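Local coordinates for uncharacterized protein MTH_862 (Methanothermobacter thermautotrophicus, PDB 2R47) that is of unknown function but forms a two-chain assembly with a mixed alpha/beta fold of the archaeal DUF2124 family, at residues G17-A22 / Q43-A48; D127-A132 / L138-V143. All blocks are in the same frame, centred on the assembly; numbering follows the deposited sequence. Where two conformers were deposited one is given.

Interaction 1: residues G17-A22 / Q43-A48; sequences GVFREA and QLFAYA
Two helices packed side by side in the alpha/beta fold, 11-22 and 40-48, meet here through a T-shaped phenylalanine pair, with an arginine bonded to a backbone carbonyl at the margin. The edge of Phe45 is turned toward the face of Phe19: the ring centroids lie 5.4 Å apart and the planes stand at 76°. Between the two rings the closest atoms are CD1 of Phe45 and CG of Phe19, 3.6 Å apart, while CB of Phe45 sits over the same Phe19 ring toward its rim. Phe19 points its CG away from the backbone N (chi1 -177°), which carries the ring across to the neighbouring helix. Replacing Phe19 by an alanine would probably leave a gap beside Phe45 and deprive its ring edge of an aromatic face. Arg20, long enough to span the exposed margin, extends from CG to NE and donates from NE to the carbonyl O of Ala48 at 2.9 Å. This bond is bent, 143° at the hydrogen, yet the acceptor lies in the guanidinium plane. Ala48, small enough to let the helices close up, also packs on Leu16. Phe19 packs on Met121 and Ile144, and Phe45 on Leu123 and Tyr125, so both helices lie on strand 118-125 and helix 11-22 on 142-154 as well.

Interaction 2: residues D127-A132 / L138-V143; sequences DMFARA and LDFDCV
Phe129, in the short helix 128-131, and Phe140, in the loop just before strand 142-154, face each other across a wide backbone separation, the nearest CA atoms of the two segments being those of Phe129 and Val143, 8.7 Å apart. This is the helical connection between strands 118-125 and 142-154, which lie parallel in the mixed sheet, so the chain makes a beta-alpha-beta crossover; helix 134-137 completes the connection. Large aromatic side chains suit so wide a separation, because each can reach toward the other from its own backbone. Phe140 holds its CG beside the backbone N and anti to the carbonyl carbon (chi1 -76°), a setting that carries CZ to the Phe129 ring, and the two side chains approach at about a right angle. This far end, CZ of Phe140, comes over the centre of the Phe129 ring, 4.0 Å above the plane. The rings themselves are oblique, with their planes at 45° and centroids 5.1 Å apart, and therefore form neither a parallel stack nor a T-shaped pair. The cohesion is apolar packing between buried hydrocarbon surfaces. Around the pair, Tyr135 and Leu90 touch both phenylalanines, and Trp134 meets the Phe129 ring with the two planes at a shallow angle. On the strand side, Cys142 and Val143 pair antiparallel with a strand of the second subunit, continuing the sheet across the interface. Val143, beta-branched as suits a strand, turns its side chain back to the phenylalanine that precedes the strand. Its CG2 lies 3.6 Å above the plane of the Phe140 ring, displaced toward the rim.

In the fold
Both contacts are largely buried and centre on a phenylalanine pair, but interaction 1 joins two helices, whereas interaction 2 packs a short helix of the crossover on the loop leading into strand 142-154. Their chemistry follows from this: the helix pair has an exposed margin where an arginine can supplement aromatic packing with a hydrogen bond, while the crossover contact is purely apolar. The shared elements are strands 118-125 and 142-154, against which residues of both contacts pack. The two centres lie 18 Å apart, yet CB of Ala22 reaches SG of Cys142 at 4.1 Å. Each contact also has residues touching the second subunit, with a continuous sheet formed beside interaction 2.

Interaction 1: residues G17-A22 / Q43-A48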
loop_
_atom_site.group_PDB
_atom_site.type_symbol
_atom_site.label_atom_id
_atom_site.label_comp_id
_atom_site.label_asym_id
_atom_site.label_seq_id
_atom_site.Cartn_x
_atom_site.Cartn_y
_atom_site.Cartn_z
ATOM N N GLY A 17 -7.306 -4.636 10.925
ATOM C CA GLY A 17 -8.326 -4.857 11.967
ATOM C C GLY A 17 -8.585 -3.695 12.908
ATOM O O GLY A 17 -9.756 -3.365 13.201
ATOM N N VAL A 18 -7.520 -3.053 13.389
ATOM C CA VAL A 18 -7.719 -1.879 14.275
ATOM C C VAL A 18 -8.359 -0.723 13.512
ATOM O O VAL A 18 -9.089 0.075 14.089
ATOM C CB VAL A 18 -6.442 -1.428 15.014
ATOM C CG1 VAL A 18 -5.898 -2.577 15.878
ATOM C CG2 VAL A 18 -5.366 -0.909 14.027
ATOM N N PHE A 19 -8.097 -0.632 12.209
ATOM C CA PHE A 19 -8.778 0.370 11.381
ATOM C C PHE A 19 -10.267 0.009 11.273
ATOM O O PHE A 19 -11.155 0.871 11.504
ATOM C CB PHE A 19 -8.127 0.497 9.972
ATOM C CG PHE A 19 -8.775 1.588 9.119
ATOM C CD1 PHE A 19 -8.577 2.936 9.429
ATOM C CD2 PHE A 19 -9.647 1.244 8.089
ATOM C CE1 PHE A 19 -9.225 3.953 8.673
ATOM C CE2 PHE A 19 -10.299 2.245 7.355
ATOM C CZ PHE A 19 -10.043 3.578 7.617
ATOM N N ARG A 20 -10.565 -1.247 10.949
ATOM C CA ARG A 20 -11.966 -1.665 10.867
ATOM C C ARG A 20 -12.725 -1.347 12.144
ATOM O O ARG A 20 -13.853 -0.906 12.076
ATOM C CB ARG A 20 -12.071 -3.170 10.649
ATOM C CG ARG A 20 -11.678 -3.577 9.256
ATOM C CD ARG A 20 -12.208 -5.004 8.911
ATOM N NE ARG A 20 -11.359 -5.532 7.846
ATOM C CZ ARG A 20 -10.274 -6.275 8.033
ATOM N NH1 ARG A 20 -9.929 -6.682 9.254
ATOM N NH2 ARG A 20 -9.545 -6.657 6.968
ATOM N N GLU A 21 -12.078 -1.565 13.287
ATOM C CA GLU A 21 -12.663 -1.268 14.597
ATOM C C GLU A 21 -12.881 0.226 14.769
ATOM O O GLU A 21 -13.959 0.643 15.240
ATOM C CB GLU A 21 -11.710 -1.753 15.688
ATOM C CG GLU A 21 -11.661 -3.246 15.808
ATOM C CD GLU A 21 -10.589 -3.708 16.786
ATOM O OE1 GLU A 21 -9.785 -2.890 17.310
ATOM O OE2 GLU A 21 -10.548 -4.924 17.027
ATOM N N ALA A 22 -11.868 1.022 14.403
ATOM C CA ALA A 22 -11.926 2.480 14.521
ATOM C C ALA A 22 -13.105 3.067 13.712
ATOM O O ALA A 22 -13.752 3.981 14.174
ATOM C CB ALA A 22 -10.579 3.126 14.120
ATOM N N GLN A 43 -5.925 2.885 -0.762
ATOM C CA GLN A 43 -6.562 1.727 -1.446
ATOM C C GLN A 43 -6.565 0.499 -0.541
ATOM O O GLN A 43 -7.537 -0.269 -0.510
ATOM C CB GLN A 43 -5.824 1.423 -2.773
ATOM C CG GLN A 43 -6.172 2.531 -3.781
ATOM C CD GLN A 43 -5.231 2.625 -4.984
ATOM O OE1 GLN A 43 -4.058 2.891 -4.870
ATOM N NE2 GLN A 43 -5.796 2.501 -6.142
ATOM N N LEU A 44 -5.494 0.332 0.218
ATOM C CA LEU A 44 -5.361 -0.817 1.127
ATOM C C LEU A 44 -6.401 -0.767 2.221
ATOM O O LEU A 44 -7.104 -1.759 2.495
ATOM C CB LEU A 44 -3.951 -0.891 1.733
ATOM C CG LEU A 44 -3.765 -2.050 2.737
ATOM C CD1 LEU A 44 -3.928 -3.415 2.044
ATOM C CD2 LEU A 44 -2.430 -1.928 3.407
ATOM N N PHE A 45 -6.529 0.387 2.850
ATOM C CA PHE A 45 -7.468 0.481 3.976
ATOM C C PHE A 45 -8.928 0.562 3.529
ATOM O O PHE A 45 -9.824 0.039 4.215
ATOM C CB PHE A 45 -7.045 1.605 4.939
ATOM C CG PHE A 45 -5.851 1.209 5.764
ATOM C CD1 PHE A 45 -6.035 0.543 6.974
ATOM C CD2 PHE A 45 -4.553 1.358 5.274
ATOM C CE1 PHE A 45 -4.934 0.134 7.755
ATOM C CE2 PHE A 45 -3.456 0.923 6.019
ATOM C CZ PHE A 45 -3.650 0.286 7.262
ATOM N N ALA A 46 -9.174 1.183 2.381
ATOM C CA ALA A 46 -10.503 1.106 1.726
ATOM C C ALA A 46 -10.930 -0.323 1.436
ATOM O O ALA A 46 -12.092 -0.707 1.697
ATOM C CB ALA A 46 -10.518 1.938 0.425
ATOM N N TYR A 47 -10.012 -1.132 0.919
ATOM C CA TYR A 47 -10.250 -2.553 0.746
ATOM C C TYR A 47 -10.701 -3.224 2.041
ATOM O O TYR A 47 -11.618 -4.030 2.023
ATOM C CB TYR A 47 -9.009 -3.313 0.202
ATOM C CG TYR A 47 -9.401 -4.737 -0.231
ATOM C CD1 TYR A 47 -10.199 -4.934 -1.368
ATOM C CD2 TYR A 47 -9.009 -5.861 0.519
ATOM C CE1 TYR A 47 -10.582 -6.218 -1.779
ATOM C CE2 TYR A 47 -9.386 -7.180 0.107
ATOM C CZ TYR A 47 -10.190 -7.324 -1.030
ATOM O OH TYR A 47 -10.616 -8.598 -1.466
ATOM N N ALA A 48 -10.062 -2.909 3.151
ATOM C CA ALA A 48 -10.408 -3.509 4.439
ATOM C C ALA A 48 -11.817 -3.136 4.881
ATOM O O ALA A 48 -12.422 -3.835 5.696
ATOM C CB ALA A 48 -9.366 -3.065 5.509
#

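Interaction 2: residues D127-A132 / L138-V143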
loop_
_atom_site.group_PDB
_atom_site.type_symbol
_atom_site.label_atom_id
_atom_site.label_comp_id
_atom_site.label_asym_id
_atom_site.label_seq_id
_atom_site.Cartn_x
_atom_site.Cartn_y
_atom_site.Cartn_z
ATOM N N ASP A 127 5.481 7.477 12.957
ATOM C CA ASP A 127 5.053 8.563 13.861
ATOM C C ASP A 127 5.012 9.930 13.168
ATOM O O ASP A 127 5.287 10.963 13.790
ATOM C CB ASP A 127 5.957 8.617 15.085
ATOM C CG ASP A 127 5.219 8.989 16.360
ATOM O OD1 ASP A 127 3.952 9.039 16.382
ATOM O OD2 ASP A 127 5.946 9.224 17.359
ATOM N N MET A 128 4.683 9.931 11.886
ATOM C CA MET A 128 4.820 11.138 11.080
ATOM C C MET A 128 4.022 12.289 11.657
ATOM O O MET A 128 4.521 13.421 11.700
ATOM C CB MET A 128 4.359 10.864 9.632
ATOM C CG MET A 128 4.893 11.837 8.602
ATOM S SD MET A 128 6.689 11.705 8.356
ATOM C CE MET A 128 6.843 9.964 7.898
ATOM N N PHE A 129 2.771 12.055 12.045
ATOM C CA PHE A 129 1.973 13.180 12.500
ATOM C C PHE A 129 2.487 13.819 13.801
ATOM O O PHE A 129 2.526 15.052 13.926
ATOM C CB PHE A 129 0.521 12.797 12.669
ATOM C CG PHE A 129 -0.195 12.592 11.371
ATOM C CD1 PHE A 129 -0.167 13.579 10.407
ATOM C CD2 PHE A 129 -0.906 11.430 11.141
ATOM C CE1 PHE A 129 -0.878 13.408 9.171
ATOM C CE2 PHE A 129 -1.608 11.248 9.932
ATOM C CZ PHE A 129 -1.561 12.236 8.961
ATOM N N ALA A 130 2.799 12.993 14.789
ATOM C CA ALA A 130 3.368 13.497 16.050
ATOM C C ALA A 130 4.645 14.330 15.763
ATOM O O ALA A 130 4.836 15.434 16.297
ATOM C CB ALA A 130 3.718 12.336 16.934
ATOM N N ARG A 131 5.495 13.775 14.917
ATOM C CA ARG A 131 6.804 14.393 14.598
ATOM C C ARG A 131 6.664 15.752 13.909
ATOM O O ARG A 131 7.454 16.667 14.139
ATOM C CB ARG A 131 7.662 13.413 13.804
ATOM C CG ARG A 131 8.035 12.198 14.655
ATOM C CD ARG A 131 8.626 11.085 13.843
ATOM N NE ARG A 131 9.789 11.514 13.083
ATOM C CZ ARG A 131 10.074 11.084 11.859
ATOM N NH1 ARG A 131 9.247 10.221 11.240
ATOM N NH2 ARG A 131 11.165 11.550 11.251
ATOM N N ALA A 132 5.605 15.905 13.115
ATOM C CA ALA A 132 5.343 17.141 12.403
ATOM C C ALA A 132 4.699 18.239 13.286
ATOM O O ALA A 132 4.523 19.386 12.863
ATOM C CB ALA A 132 4.458 16.826 11.194
ATOM N N LEU A 138 -3.847 19.990 15.134
ATOM C CA LEU A 138 -5.163 19.400 14.734
ATOM C C LEU A 138 -5.789 18.645 15.913
ATOM O O LEU A 138 -5.087 18.210 16.790
ATOM C CB LEU A 138 -4.995 18.412 13.575
ATOM C CG LEU A 138 -4.425 18.896 12.252
ATOM C CD1 LEU A 138 -4.337 17.786 11.211
ATOM C CD2 LEU A 138 -5.285 20.055 11.726
ATOM N N ASP A 139 -7.103 18.481 15.931
ATOM C CA ASP A 139 -7.770 17.726 16.985
ATOM C C ASP A 139 -8.127 16.332 16.434
ATOM O O ASP A 139 -9.278 16.106 15.995
ATOM C CB ASP A 139 -9.028 18.483 17.437
ATOM C CG ASP A 139 -9.815 17.749 18.518
ATOM O OD1 ASP A 139 -9.243 16.928 19.241
ATOM O OD2 ASP A 139 -11.027 18.003 18.652
ATOM N N PHE A 140 -7.149 15.427 16.397
ATOM C CA PHE A 140 -7.435 14.043 15.949
ATOM C C PHE A 140 -8.313 13.304 16.969
ATOM O O PHE A 140 -8.039 13.357 18.183
ATOM C CB PHE A 140 -6.136 13.236 15.764
ATOM C CG PHE A 140 -5.381 13.572 14.540
ATOM C CD1 PHE A 140 -5.827 13.146 13.289
ATOM C CD2 PHE A 140 -4.144 14.237 14.639
ATOM C CE1 PHE A 140 -5.076 13.430 12.111
ATOM C CE2 PHE A 140 -3.392 14.520 13.498
ATOM C CZ PHE A 140 -3.858 14.121 12.223
ATOM N N ASP A 141 -9.331 12.588 16.475
ATOM C CA ASP A 141 -10.046 11.654 17.329
ATOM C C ASP A 141 -9.330 10.329 17.502
ATOM O O ASP A 141 -9.413 9.707 18.551
ATOM C CB ASP A 141 -11.479 11.425 16.822
ATOM C CG ASP A 141 -12.295 12.707 16.842
ATOM O OD1 ASP A 141 -12.531 13.246 17.940
ATOM O OD2 ASP A 141 -12.662 13.203 15.766
ATOM N N CYS A 142 -8.607 9.877 16.469
ATOM C CA CYS A 142 -7.923 8.592 16.576
ATOM C C CYS A 142 -6.762 8.637 15.591
ATOM O O CYS A 142 -6.938 9.137 14.487
ATOM C CB CYS A 142 -8.884 7.407 16.215
ATOM S SG CYS A 142 -8.099 5.749 16.021
ATOM N N VAL A 143 -5.601 8.100 15.966
ATOM C CA VAL A 143 -4.494 8.002 15.024
ATOM C C VAL A 143 -4.037 6.547 15.073
ATOM O O VAL A 143 -3.944 5.977 16.148
ATOM C CB VAL A 143 -3.281 8.976 15.380
ATOM C CG1 VAL A 143 -1.995 8.578 14.581
ATOM C CG2 VAL A 143 -3.683 10.436 15.056
#